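Local coordinates for protein TRAP dicarboxylate transporter-DctP subunit (PDB 4N6D) that probably captures a small organic acid in the periplasm and hands it to a TRAP-type transporter in the inner membrane, at residues Pro44-Glu49 against Ala263-Lys268; Ala146-Asn151 against Lys268-His273; Leu175-Glu180 against Leu305-Asp310; Arg276-Ala281 against Ile287-Met292. All blocks are in the same frame, centred on the assembly; numbering follows the deposited sequence.

Contact 1: residues Pro44-Glu49 against Ala263-Lys268; sequences PCVQME and AEWTGK
Helices 43-58 and 249-285 meet at Q47 and T266, whose CA atoms lie 5.8 Å apart; over these two turns the axes come within 10.1 Å and run 133° apart, roughly midway between perpendicular and antiparallel. The second is the very long helix that runs through both α/β domains of TRAP solute-binding proteins, and here it lies against the first helix of the N-terminal domain.

Q47 and W265 make the broad part of the join. The W265 side chain extends with CG opposite its backbone N (chi1 -172°), which carries the six-membered ring along the 249-285 helix and out to the neighbouring one. Its CZ3 comes obliquely to within 3.7 Å of Q47 CA. The same indole meets R50 in a cation-pi contact and lies nearly parallel to the ring of Y269.

T266 OG1 approaches Q47 CB to 3.1 Å, a close contact of oxygen with an aliphatic carbon; the hydroxyl itself bonds to Q262 O, one turn earlier. The Q47 amide makes no hydrogen bond to 263-268, but its OE1 reaches Q262 NE2 just before it. With CG wedged between N and the carbonyl carbon and a second bend at chi2, 76°, the chain folds over its own helix. NE2 then meets P44 O at 2.9 Å, in a bent bond on an in-plane lone pair, the oxygen tilted from the Q47 amide plane, and also Y34 OH. The amide is thus gripped at both ends. On the other flank of Q47, V46 CG1 meets the indole at its edge, 4.2 Å from W265 CH2.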
loop_
_atom_site.group_PDB
_atom_site.type_symbol
_atom_site.label_atom_id
_atom_site.label_comp_id
_atom_site.label_asym_id
_atom_site.label_seq_id
_atom_site.Cartn_x
_atom_site.Cartn_y
_atom_site.Cartn_z
ATOM N N PRO A 44 5.150 7.343 -1.606
ATOM C CA PRO A 44 4.016 8.278 -1.566
ATOM C C PRO A 44 4.456 9.710 -1.888
ATOM O O PRO A 44 3.682 10.503 -2.431
ATOM C CB PRO A 44 3.535 8.180 -0.111
ATOM C CG PRO A 44 4.014 6.801 0.332
ATOM C CD PRO A 44 5.357 6.694 -0.301
ATOM N N CYS A 45 5.701 10.039 -1.567
ATOM C CA CYS A 45 6.206 11.380 -1.868
ATOM C C CYS A 45 6.696 11.463 -3.296
ATOM O O CYS A 45 6.484 12.460 -3.968
ATOM C CB CYS A 45 7.316 11.759 -0.908
ATOM S SG CYS A 45 6.641 12.049 0.755
ATOM N N VAL A 46 7.336 10.406 -3.780
ATOM C CA VAL A 46 7.796 10.413 -5.170
ATOM C C VAL A 46 6.622 10.589 -6.125
ATOM O O VAL A 46 6.681 11.384 -7.072
ATOM C CB VAL A 46 8.579 9.122 -5.501
ATOM C CG1 VAL A 46 8.815 8.985 -6.999
ATOM C CG2 VAL A 46 9.894 9.119 -4.761
ATOM N N GLN A 47 5.530 9.873 -5.891
ATOM C CA GLN A 47 4.390 10.044 -6.777
ATOM C C GLN A 47 3.815 11.447 -6.623
ATOM O O GLN A 47 3.366 12.037 -7.610
ATOM C CB GLN A 47 3.330 8.955 -6.570
ATOM C CG GLN A 47 2.562 9.044 -5.268
ATOM C CD GLN A 47 1.491 10.132 -5.233
ATOM O OE1 GLN A 47 0.875 10.480 -6.257
ATOM N NE2 GLN A 47 1.237 10.647 -4.035
ATOM N N MET A 48 3.840 11.995 -5.408
ATOM C CA MET A 48 3.353 13.365 -5.192
ATOM C C MET A 48 4.099 14.355 -6.120
ATOM O O MET A 48 3.501 15.215 -6.791
ATOM C CB MET A 48 3.507 13.751 -3.728
ATOM C CG MET A 48 3.430 15.244 -3.440
ATOM S SD MET A 48 3.792 15.636 -1.709
ATOM C CE MET A 48 5.547 15.209 -1.600
ATOM N N GLU A 49 5.416 14.222 -6.194
ATOM C CA GLU A 49 6.197 15.137 -7.034
ATOM C C GLU A 49 5.855 14.975 -8.503
ATOM O O GLU A 49 5.813 15.950 -9.238
ATOM C CB GLU A 49 7.706 14.949 -6.849
ATOM C CG GLU A 49 8.198 15.233 -5.442
ATOM C CD GLU A 49 7.983 16.675 -5.013
ATOM O OE1 GLU A 49 7.910 17.559 -5.887
ATOM O OE2 GLU A 49 7.874 16.916 -3.797
ATOM N N ALA A 263 -2.974 6.567 -10.185
ATOM C CA ALA A 263 -3.037 5.262 -9.537
ATOM C C ALA A 263 -2.103 4.289 -10.291
ATOM O O ALA A 263 -1.269 3.592 -9.688
ATOM C CB ALA A 263 -4.482 4.739 -9.533
ATOM N N GLU A 264 -2.253 4.235 -11.612
ATOM C CA GLU A 264 -1.411 3.372 -12.450
ATOM C C GLU A 264 0.057 3.768 -12.379
ATOM O O GLU A 264 0.935 2.925 -12.241
ATOM C CB GLU A 264 -1.875 3.409 -13.909
ATOM C CG GLU A 264 -1.085 2.499 -14.821
ATOM C CD GLU A 264 -1.685 2.379 -16.216
ATOM O OE1 GLU A 264 -2.888 2.640 -16.391
ATOM O OE2 GLU A 264 -0.944 2.017 -17.141
ATOM N N TRP A 265 0.329 5.060 -12.475
ATOM C CA TRP A 265 1.709 5.524 -12.493
ATOM C C TRP A 265 2.418 5.123 -11.215
ATOM O O TRP A 265 3.579 4.692 -11.240
ATOM C CB TRP A 265 1.796 7.051 -12.662
ATOM C CG TRP A 265 3.201 7.471 -12.860
ATOM C CD1 TRP A 265 3.832 7.647 -14.049
ATOM C CD2 TRP A 265 4.180 7.719 -11.844
ATOM N NE1 TRP A 265 5.153 8.007 -13.843
ATOM C CE2 TRP A 265 5.385 8.052 -12.495
ATOM C CE3 TRP A 265 4.156 7.703 -10.452
ATOM C CZ2 TRP A 265 6.549 8.371 -11.789
ATOM C CZ3 TRP A 265 5.312 8.018 -9.763
ATOM C CH2 TRP A 265 6.488 8.331 -10.435
ATOM N N THR A 266 1.725 5.295 -10.090
ATOM C CA THR A 266 2.313 5.000 -8.788
ATOM C C THR A 266 2.573 3.512 -8.617
ATOM O O THR A 266 3.643 3.088 -8.124
ATOM C CB THR A 266 1.411 5.508 -7.646
ATOM O OG1 THR A 266 1.242 6.927 -7.767
ATOM C CG2 THR A 266 2.022 5.206 -6.318
ATOM N N GLY A 267 1.608 2.695 -9.002
ATOM C CA GLY A 267 1.813 1.257 -8.917
ATOM C C GLY A 267 2.952 0.776 -9.801
ATOM O O GLY A 267 3.765 -0.079 -9.414
ATOM N N LYS A 268 3.037 1.323 -11.003
ATOM C CA LYS A 268 4.121 0.933 -11.886
ATOM C C LYS A 268 5.471 1.368 -11.356
ATOM O O LYS A 268 6.461 0.627 -11.469
ATOM C CB LYS A 268 3.871 1.446 -13.293
ATOM C CG LYS A 268 2.775 0.632 -13.966
ATOM C CD LYS A 268 2.540 0.971 -15.405
ATOM C CE LYS A 268 1.564 -0.033 -16.015
ATOM N NZ LYS A 268 1.122 0.355 -17.394
#

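Contact 2: residues Ala146-Asn151 against Lys268-His273; sequences ASAPSN and KYMDEH
M270 leans from helix 249-285 onto A148, in the loop between strands 139-146 and 151-154; the two CA atoms are 6.6 Å apart. Its CB points at the loop, and CG, set opposite the backbone N (chi1 -175°), does the touching: it lies 3.8 Å from A148 N and 4.1 Å from A148 CB, with S147 C farther off. The chain then bends at chi2, so SD and CE swing along the helix instead of pressing deeper into the loop. CE finishes at the edge of the H273 imidazole, in its plane, one turn on in the same helix. F43 and S117 also pack on this methionine.

The loop is tied down by hydrogen bonds. S147 CB points away from the helix, and its OG gives a proton to A148 O at 2.9 Å, from above the carbonyl plane, while accepting from Y233 N. D271 takes S117 N on OD1 and meets T118 OG1 with OD2, tying the helix to 117-131.

S147, A148 and M270 are buried where the chain passes between the sheets of the two domains, an interdomain connecting segment packed on the spanning helix, as expected in the two-domain solute-binding fold.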
loop_
_atom_site.group_PDB
_atom_site.type_symbol
_atom_site.label_atom_id
_atom_site.label_comp_id
_atom_site.label_asym_id
_atom_site.label_seq_id
_atom_site.Cartn_x
_atom_site.Cartn_y
_atom_site.Cartn_z
ATOM N N ALA A 146 -1.664 1.734 -3.839
ATOM C CA ALA A 146 -1.294 0.751 -2.829
ATOM C C ALA A 146 0.188 0.470 -2.886
ATOM O O ALA A 146 0.825 0.580 -3.939
ATOM C CB ALA A 146 -2.050 -0.553 -3.032
ATOM N N SER A 147 0.736 0.058 -1.744
ATOM C CA SER A 147 2.102 -0.422 -1.685
ATOM C C SER A 147 2.258 -1.715 -2.494
ATOM O O SER A 147 1.279 -2.278 -2.976
ATOM C CB SER A 147 2.456 -0.696 -0.235
ATOM O OG SER A 147 1.781 -1.862 0.224
ATOM N N ALA A 148 3.494 -2.184 -2.629
ATOM C CA ALA A 148 3.758 -3.530 -3.094
ATOM C C ALA A 148 3.384 -4.478 -1.976
ATOM O O ALA A 148 3.269 -4.064 -0.815
ATOM C CB ALA A 148 5.220 -3.698 -3.449
ATOM N N PRO A 149 3.172 -5.753 -2.311
ATOM C CA PRO A 149 2.759 -6.695 -1.278
ATOM C C PRO A 149 3.830 -6.940 -0.234
ATOM O O PRO A 149 5.027 -6.817 -0.506
ATOM C CB PRO A 149 2.490 -7.990 -2.072
ATOM C CG PRO A 149 2.142 -7.505 -3.427
ATOM C CD PRO A 149 3.046 -6.336 -3.658
ATOM N N SER A 150 3.373 -7.301 0.961
ATOM C CA SER A 150 4.248 -7.687 2.064
ATOM C C SER A 150 4.698 -9.121 1.922
ATOM O O SER A 150 3.889 -10.002 1.652
ATOM C CB SER A 150 3.482 -7.530 3.357
ATOM O OG SER A 150 3.138 -6.153 3.527
ATOM N N ASN A 151 5.987 -9.326 2.160
ATOM C CA ASN A 151 6.663 -10.597 1.986
ATOM C C ASN A 151 7.605 -10.830 3.172
ATOM O O ASN A 151 7.863 -9.923 3.971
ATOM C CB ASN A 151 7.450 -10.568 0.688
ATOM C CG ASN A 151 6.551 -10.575 -0.530
ATOM O OD1 ASN A 151 5.801 -11.525 -0.745
ATOM N ND2 ASN A 151 6.640 -9.539 -1.356
ATOM N N LYS A 268 3.037 1.323 -11.003
ATOM C CA LYS A 268 4.121 0.933 -11.886
ATOM C C LYS A 268 5.471 1.368 -11.356
ATOM O O LYS A 268 6.461 0.627 -11.469
ATOM C CB LYS A 268 3.871 1.446 -13.293
ATOM C CG LYS A 268 2.775 0.632 -13.966
ATOM C CD LYS A 268 2.540 0.971 -15.405
ATOM C CE LYS A 268 1.564 -0.033 -16.015
ATOM N NZ LYS A 268 1.122 0.355 -17.394
ATOM N N TYR A 269 5.521 2.572 -10.794
ATOM C CA TYR A 269 6.745 3.081 -10.199
ATOM C C TYR A 269 7.204 2.155 -9.074
ATOM O O TYR A 269 8.383 1.773 -8.989
ATOM C CB TYR A 269 6.562 4.509 -9.652
ATOM C CG TYR A 269 7.685 4.857 -8.733
ATOM C CD1 TYR A 269 8.908 5.294 -9.235
ATOM C CD2 TYR A 269 7.559 4.679 -7.367
ATOM C CE1 TYR A 269 9.971 5.568 -8.394
ATOM C CE2 TYR A 269 8.620 4.952 -6.514
ATOM C CZ TYR A 269 9.822 5.391 -7.036
ATOM O OH TYR A 269 10.867 5.655 -6.162
ATOM N N MET A 270 6.268 1.785 -8.216
ATOM C CA MET A 270 6.562 0.952 -7.064
ATOM C C MET A 270 7.005 -0.442 -7.484
ATOM O O MET A 270 7.990 -0.957 -6.961
ATOM C CB MET A 270 5.319 0.874 -6.165
ATOM C CG MET A 270 5.535 0.135 -4.869
ATOM S SD MET A 270 6.653 1.070 -3.772
ATOM C CE MET A 270 8.019 -0.055 -3.726
ATOM N N ASP A 271 6.302 -1.065 -8.429
ATOM C CA ASP A 271 6.742 -2.372 -8.923
ATOM C C ASP A 271 8.125 -2.316 -9.555
ATOM O O ASP A 271 8.917 -3.235 -9.399
ATOM C CB ASP A 271 5.722 -2.961 -9.901
ATOM C CG ASP A 271 4.446 -3.411 -9.197
ATOM O OD1 ASP A 271 4.551 -3.820 -8.017
ATOM O OD2 ASP A 271 3.367 -3.395 -9.828
ATOM N N GLU A 272 8.432 -1.253 -10.286
ATOM C CA GLU A 272 9.771 -1.139 -10.875
ATOM C C GLU A 272 10.828 -0.895 -9.795
ATOM O O GLU A 272 11.947 -1.391 -9.876
ATOM C CB GLU A 272 9.774 -0.030 -11.925
ATOM C CG GLU A 272 11.135 0.233 -12.587
ATOM C CD GLU A 272 11.664 -0.935 -13.404
ATOM O OE1 GLU A 272 10.862 -1.774 -13.889
ATOM O OE2 GLU A 272 12.903 -1.005 -13.566
ATOM N N HIS A 273 10.451 -0.144 -8.773
ATOM C CA HIS A 273 11.330 0.133 -7.645
ATOM C C HIS A 273 11.648 -1.157 -6.883
ATOM O O HIS A 273 12.794 -1.362 -6.444
ATOM C CB HIS A 273 10.668 1.174 -6.742
ATOM C CG HIS A 273 11.526 1.635 -5.614
ATOM N ND1 HIS A 273 12.694 2.342 -5.810
ATOM C CD2 HIS A 273 11.393 1.490 -4.275
ATOM C CE1 HIS A 273 13.243 2.607 -4.639
ATOM N NE2 HIS A 273 12.478 2.092 -3.690
#

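Contact 3: residues Leu175-Glu180 against Leu305-Asp310; sequences LSKILE and LPLIED
K177 and I178 share one partner, L307, which projects from helix 294-317 between them. The walk along helix 173-181 begins on its inner side: L175 turns from the partner helix and packs on Y233 and F207, and S176 lies against A171 and P186.

K177 is the first to touch. Its aliphatic stem runs past one branch of the leucine, with CD 4.0 Å and CB 4.1 Å from L307 CD2. The stem is extended until it bends at chi4, and K177 as a whole is exposed. K177 NZ stays 6.4 Å from D310 OD2, too far for a salt bridge; that carboxylate oxygen is paired with K314. Any attraction between the two charges is probably modest.

I178 follows, and its contact is the tighter. CG1 stands beside the backbone N (chi1 -68°) and the chain continues outward, so that it crosses the leucine side chain at about a right angle. I178 CG1 meets L307 CD1 at 3.4 Å, shorter than usual for two carbons, and I178 CD1 lies 4.1 Å from the same methyl. The forked end of L307 is therefore split, CD1 against isoleucine and CD2 against lysine. Its helix is kinked just here, where the backbone N atoms of P306, which has no N-H to give, and of L307 make no bond to the preceding turn.

L179 returns to the inner side, against F207 and P186, and E180 also rests on P186. Helix 173-181 joins the parallel strands 168-170 and 185-187, so the contact sets an outer helix against the helix of a beta-alpha-beta crossover.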
loop_
_atom_site.group_PDB
_atom_site.type_symbol
_atom_site.label_atom_id
_atom_site.label_comp_id
_atom_site.label_asym_id
_atom_site.label_seq_id
_atom_site.Cartn_x
_atom_site.Cartn_y
_atom_site.Cartn_z
ATOM N N LEU A 175 -0.033 -7.754 9.836
ATOM C CA LEU A 175 1.028 -8.723 9.556
ATOM C C LEU A 175 1.418 -9.494 10.821
ATOM O O LEU A 175 1.748 -10.675 10.756
ATOM C CB LEU A 175 2.243 -8.040 8.955
ATOM C CG LEU A 175 2.012 -7.409 7.581
ATOM C CD1 LEU A 175 3.312 -6.802 7.097
ATOM C CD2 LEU A 175 1.478 -8.413 6.579
ATOM N N SER A 176 1.392 -8.835 11.977
ATOM C CA SER A 176 1.636 -9.548 13.226
ATOM C C SER A 176 0.548 -10.592 13.445
ATOM O O SER A 176 0.823 -11.715 13.849
ATOM C CB SER A 176 1.682 -8.596 14.418
ATOM O OG SER A 176 2.860 -7.825 14.370
ATOM N N LYS A 177 -0.699 -10.210 13.182
ATOM C CA LYS A 177 -1.810 -11.127 13.393
ATOM C C LYS A 177 -1.618 -12.352 12.512
ATOM O O LYS A 177 -1.816 -13.496 12.963
ATOM C CB LYS A 177 -3.154 -10.439 13.121
ATOM C CG LYS A 177 -3.561 -9.435 14.184
ATOM C CD LYS A 177 -4.844 -8.697 13.793
ATOM C CE LYS A 177 -5.562 -8.158 15.003
ATOM N NZ LYS A 177 -6.105 -9.248 15.860
ATOM N N ILE A 178 -1.233 -12.113 11.260
ATOM C CA ILE A 178 -0.971 -13.205 10.327
ATOM C C ILE A 178 0.151 -14.107 10.828
ATOM O O ILE A 178 0.018 -15.334 10.865
ATOM C CB ILE A 178 -0.693 -12.656 8.938
ATOM C CG1 ILE A 178 -1.979 -12.040 8.381
ATOM C CG2 ILE A 178 -0.163 -13.750 8.033
ATOM C CD1 ILE A 178 -1.780 -11.231 7.130
ATOM N N LEU A 179 1.266 -13.520 11.252
ATOM C CA LEU A 179 2.340 -14.340 11.797
ATOM C C LEU A 179 1.889 -15.182 12.990
ATOM O O LEU A 179 2.271 -16.345 13.102
ATOM C CB LEU A 179 3.509 -13.453 12.216
ATOM C CG LEU A 179 4.312 -12.860 11.065
ATOM C CD1 LEU A 179 5.273 -11.805 11.601
ATOM C CD2 LEU A 179 5.067 -13.946 10.331
ATOM N N GLU A 180 1.108 -14.595 13.894
ATOM C CA GLU A 180 0.651 -15.345 15.055
ATOM C C GLU A 180 -0.164 -16.540 14.562
ATOM O O GLU A 180 0.001 -17.658 15.061
ATOM C CB GLU A 180 -0.179 -14.472 16.005
ATOM C CG GLU A 180 -0.478 -15.148 17.340
ATOM C CD GLU A 180 0.778 -15.420 18.163
ATOM O OE1 GLU A 180 1.659 -14.531 18.228
ATOM O OE2 GLU A 180 0.882 -16.525 18.743
ATOM N N LEU A 305 -8.380 -16.678 7.232
ATOM C CA LEU A 305 -9.783 -16.366 6.927
ATOM C C LEU A 305 -10.485 -15.554 8.045
ATOM O O LEU A 305 -11.286 -14.669 7.741
ATOM C CB LEU A 305 -10.559 -17.644 6.584
ATOM C CG LEU A 305 -11.954 -17.451 5.975
ATOM C CD1 LEU A 305 -11.944 -16.462 4.804
ATOM C CD2 LEU A 305 -12.489 -18.787 5.516
ATOM N N PRO A 306 -10.162 -15.800 9.327
ATOM C CA PRO A 306 -10.752 -14.964 10.387
ATOM C C PRO A 306 -10.521 -13.452 10.220
ATOM O O PRO A 306 -11.356 -12.662 10.683
ATOM C CB PRO A 306 -10.094 -15.482 11.659
ATOM C CG PRO A 306 -9.742 -16.924 11.322
ATOM C CD PRO A 306 -9.379 -16.931 9.877
ATOM N N LEU A 307 -9.427 -13.040 9.573
ATOM C CA LEU A 307 -9.174 -11.605 9.409
ATOM C C LEU A 307 -10.201 -11.037 8.429
ATOM O O LEU A 307 -10.660 -9.922 8.589
ATOM C CB LEU A 307 -7.756 -11.343 8.898
ATOM C CG LEU A 307 -6.671 -11.800 9.871
ATOM C CD1 LEU A 307 -5.268 -11.625 9.282
ATOM C CD2 LEU A 307 -6.773 -11.029 11.190
ATOM N N ILE A 308 -10.577 -11.836 7.445
ATOM C CA ILE A 308 -11.568 -11.432 6.464
ATOM C C ILE A 308 -12.925 -11.388 7.149
ATOM O O ILE A 308 -13.722 -10.452 6.969
ATOM C CB ILE A 308 -11.641 -12.427 5.284
ATOM C CG1 ILE A 308 -10.263 -12.682 4.680
ATOM C CG2 ILE A 308 -12.634 -11.927 4.262
ATOM C CD1 ILE A 308 -9.588 -11.497 4.229
ATOM N N GLU A 309 -13.197 -12.401 7.971
ATOM C CA GLU A 309 -14.486 -12.440 8.671
ATOM C C GLU A 309 -14.648 -11.250 9.631
ATOM O O GLU A 309 -15.741 -10.692 9.719
ATOM C CB GLU A 309 -14.655 -13.767 9.403
ATOM C CG GLU A 309 -14.572 -14.987 8.476
ATOM C CD GLU A 309 -15.644 -15.026 7.391
ATOM O OE1 GLU A 309 -16.698 -14.411 7.582
ATOM O OE2 GLU A 309 -15.411 -15.663 6.328
ATOM N N ASP A 310 -13.567 -10.859 10.315
ATOM C CA ASP A 310 -13.558 -9.671 11.172
ATOM C C ASP A 310 -13.879 -8.446 10.350
ATOM O O ASP A 310 -14.704 -7.611 10.732
ATOM C CB ASP A 310 -12.185 -9.522 11.826
ATOM C CG ASP A 310 -12.033 -8.236 12.618
ATOM O OD1 ASP A 310 -12.834 -7.989 13.551
ATOM O OD2 ASP A 310 -11.099 -7.477 12.302
#

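Contact 4: residues Arg276-Ala281 against Ile287-Met292; sequences RSLAWA and IEMIKM
L278 and A281, one turn apart on helix 249-285, leave a shallow hollow that the end of I287 fills. I287 CD1 drops in from the strand side, 3.7 Å from A281 CB and 3.9 Å from L278 CD2. Its CG1 lies between the backbone N and the carbonyl carbon (chi1 61°), which lets the two arms straddle the alanine: CD1 goes toward the leucine, while CG2 rests 3.9 Å from A281 CB and near A281 O. The alanine forms the floor and the leucine, crossing the isoleucine at about a right angle, the wall.

L278 is in turn a bump: its CD2 points into the notch formed by I287 CD1 and M289 SD, the sulfur 3.8 Å away. M289 bends at chi2 and chi3, so its CE lies against both leucine methyls, 4.0 Å from L278 CD2 and 4.1 Å from L278 CD1. No hydrogen bond crosses; the side-chain contacts are apolar.

Residues 287 and 289 face the helix together, while E288 between them pairs with R159. Strand 288-290 is an edge strand parallel to 224-226, and L213 of short helix 212-215 also packs on L278, so the long helix's tail rests between that helix and the sheet.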
loop_
_atom_site.group_PDB
_atom_site.type_symbol
_atom_site.label_atom_id
_atom_site.label_comp_id
_atom_site.label_asym_id
_atom_site.label_seq_id
_atom_site.Cartn_x
_atom_site.Cartn_y
_atom_site.Cartn_z
ATOM N N ARG A 276 14.087 -3.136 -9.111
ATOM C CA ARG A 276 15.443 -2.621 -8.940
ATOM C C ARG A 276 16.083 -3.021 -7.614
ATOM O O ARG A 276 17.305 -3.295 -7.554
ATOM C CB ARG A 276 15.447 -1.099 -9.120
ATOM C CG ARG A 276 15.128 -0.738 -10.543
ATOM C CD ARG A 276 15.077 0.747 -10.823
ATOM N NE ARG A 276 14.740 0.969 -12.233
ATOM C CZ ARG A 276 14.488 2.158 -12.769
ATOM N NH1 ARG A 276 14.540 3.257 -12.021
ATOM N NH2 ARG A 276 14.184 2.252 -14.058
ATOM N N SER A 277 15.278 -3.056 -6.555
ATOM C CA SER A 277 15.755 -3.436 -5.225
ATOM C C SER A 277 16.266 -4.865 -5.265
ATOM O O SER A 277 17.364 -5.168 -4.792
ATOM C CB SER A 277 14.637 -3.300 -4.177
ATOM O OG SER A 277 15.052 -3.763 -2.895
ATOM N N LEU A 278 15.472 -5.738 -5.871
ATOM C CA LEU A 278 15.793 -7.155 -5.914
ATOM C C LEU A 278 17.014 -7.414 -6.788
ATOM O O LEU A 278 17.867 -8.216 -6.435
ATOM C CB LEU A 278 14.607 -7.953 -6.427
ATOM C CG LEU A 278 13.424 -8.026 -5.445
ATOM C CD1 LEU A 278 12.225 -8.679 -6.096
ATOM C CD2 LEU A 278 13.817 -8.782 -4.182
ATOM N N ALA A 279 17.094 -6.731 -7.926
ATOM C CA ALA A 279 18.236 -6.925 -8.821
ATOM C C ALA A 279 19.507 -6.446 -8.128
ATOM O O ALA A 279 20.540 -7.112 -8.199
ATOM C CB ALA A 279 18.022 -6.200 -10.135
ATOM N N TRP A 280 19.431 -5.302 -7.442
ATOM C CA TRP A 280 20.586 -4.785 -6.693
ATOM C C TRP A 280 21.031 -5.791 -5.621
ATOM O O TRP A 280 22.211 -6.104 -5.497
ATOM C CB TRP A 280 20.231 -3.452 -6.057
ATOM C CG TRP A 280 21.274 -2.821 -5.167
ATOM C CD1 TRP A 280 22.234 -1.928 -5.535
ATOM C CD2 TRP A 280 21.421 -3.009 -3.753
ATOM N NE1 TRP A 280 22.982 -1.555 -4.437
ATOM C CE2 TRP A 280 22.494 -2.203 -3.333
ATOM C CE3 TRP A 280 20.739 -3.774 -2.800
ATOM C CZ2 TRP A 280 22.913 -2.155 -2.011
ATOM C CZ3 TRP A 280 21.163 -3.721 -1.483
ATOM C CH2 TRP A 280 22.227 -2.916 -1.104
ATOM N N ALA A 281 20.064 -6.310 -4.875
ATOM C CA ALA A 281 20.354 -7.238 -3.798
ATOM C C ALA A 281 20.919 -8.556 -4.329
ATOM O O ALA A 281 21.776 -9.163 -3.688
ATOM C CB ALA A 281 19.094 -7.489 -2.980
ATOM N N ILE A 287 21.019 -12.878 -3.095
ATOM C CA ILE A 287 19.808 -13.251 -2.415
ATOM C C ILE A 287 19.089 -14.307 -3.233
ATOM O O ILE A 287 19.301 -14.435 -4.444
ATOM C CB ILE A 287 18.879 -12.027 -2.166
ATOM C CG1 ILE A 287 18.464 -11.375 -3.479
ATOM C CG2 ILE A 287 19.568 -11.008 -1.257
ATOM C CD1 ILE A 287 17.176 -10.582 -3.393
ATOM N N GLU A 288 18.234 -15.066 -2.553
ATOM C CA GLU A 288 17.455 -16.118 -3.191
ATOM C C GLU A 288 15.975 -15.829 -3.006
ATOM O O GLU A 288 15.534 -15.529 -1.901
ATOM C CB GLU A 288 17.788 -17.488 -2.587
ATOM C CG GLU A 288 16.974 -18.616 -3.207
ATOM C CD GLU A 288 17.179 -19.959 -2.534
ATOM O OE1 GLU A 288 18.126 -20.097 -1.727
ATOM O OE2 GLU A 288 16.378 -20.881 -2.823
ATOM N N MET A 289 15.226 -15.926 -4.099
ATOM C CA MET A 289 13.773 -15.786 -4.064
ATOM C C MET A 289 13.133 -17.150 -3.884
ATOM O O MET A 289 13.439 -18.092 -4.602
ATOM C CB MET A 289 13.263 -15.150 -5.352
ATOM C CG MET A 289 13.968 -13.877 -5.755
ATOM S SD MET A 289 13.877 -12.562 -4.527
ATOM C CE MET A 289 12.086 -12.350 -4.366
ATOM N N ILE A 290 12.226 -17.239 -2.923
ATOM C CA ILE A 290 11.579 -18.495 -2.579
ATOM C C ILE A 290 10.056 -18.383 -2.680
ATOM O O ILE A 290 9.488 -17.355 -2.332
ATOM C CB ILE A 290 11.934 -18.886 -1.141
ATOM C CG1 ILE A 290 13.446 -19.069 -1.013
ATOM C CG2 ILE A 290 11.195 -20.172 -0.756
ATOM C CD1 ILE A 290 13.926 -19.217 0.418
ATOM N N LYS A 291 9.413 -19.437 -3.186
ATOM C CA LYS A 291 7.962 -19.571 -3.115
ATOM C C LYS A 291 7.618 -20.805 -2.315
ATOM O O LYS A 291 8.244 -21.849 -2.471
ATOM C CB LYS A 291 7.348 -19.701 -4.511
ATOM C CG LYS A 291 7.432 -18.446 -5.363
ATOM C CD LYS A 291 6.810 -18.689 -6.748
ATOM C CE LYS A 291 6.834 -17.452 -7.651
ATOM N NZ LYS A 291 8.205 -16.981 -7.960
ATOM N N MET A 292 6.621 -20.691 -1.449
ATOM C CA MET A 292 6.129 -21.868 -0.739
ATOM C C MET A 292 5.226 -22.706 -1.642
ATOM O O MET A 292 4.750 -22.236 -2.677
ATOM C CB MET A 292 5.386 -21.450 0.528
ATOM C CG MET A 292 6.300 -20.768 1.569
ATOM S SD MET A 292 5.467 -20.724 3.167
ATOM C CE MET A 292 5.384 -18.974 3.415
#

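How the contacts relate
Helix 249-285 is the common thread: contacts 1, 2 and 4 follow one another along it, contacts 1 and 2 sharing K268. Their centres lie about 10 Å apart, and V46 CG1 of contact 1 packs on Y269 CZ of contact 2 at 3.7 Å. Contact 4 lies about 14 Å beyond contact 2, centre to centre. Contact 3 is about 28 Å from contact 1, centre to centre, yet S150 OG of contact 2 touches its L175 CD1. Contact 2 thus links the two domains' packing. The triiodobenzene dicarboxylate used for phasing lies by R81, M84 and R138, outside all four contacts; in this open form a symmetry mate's C-terminus occupies the ligand-binding site.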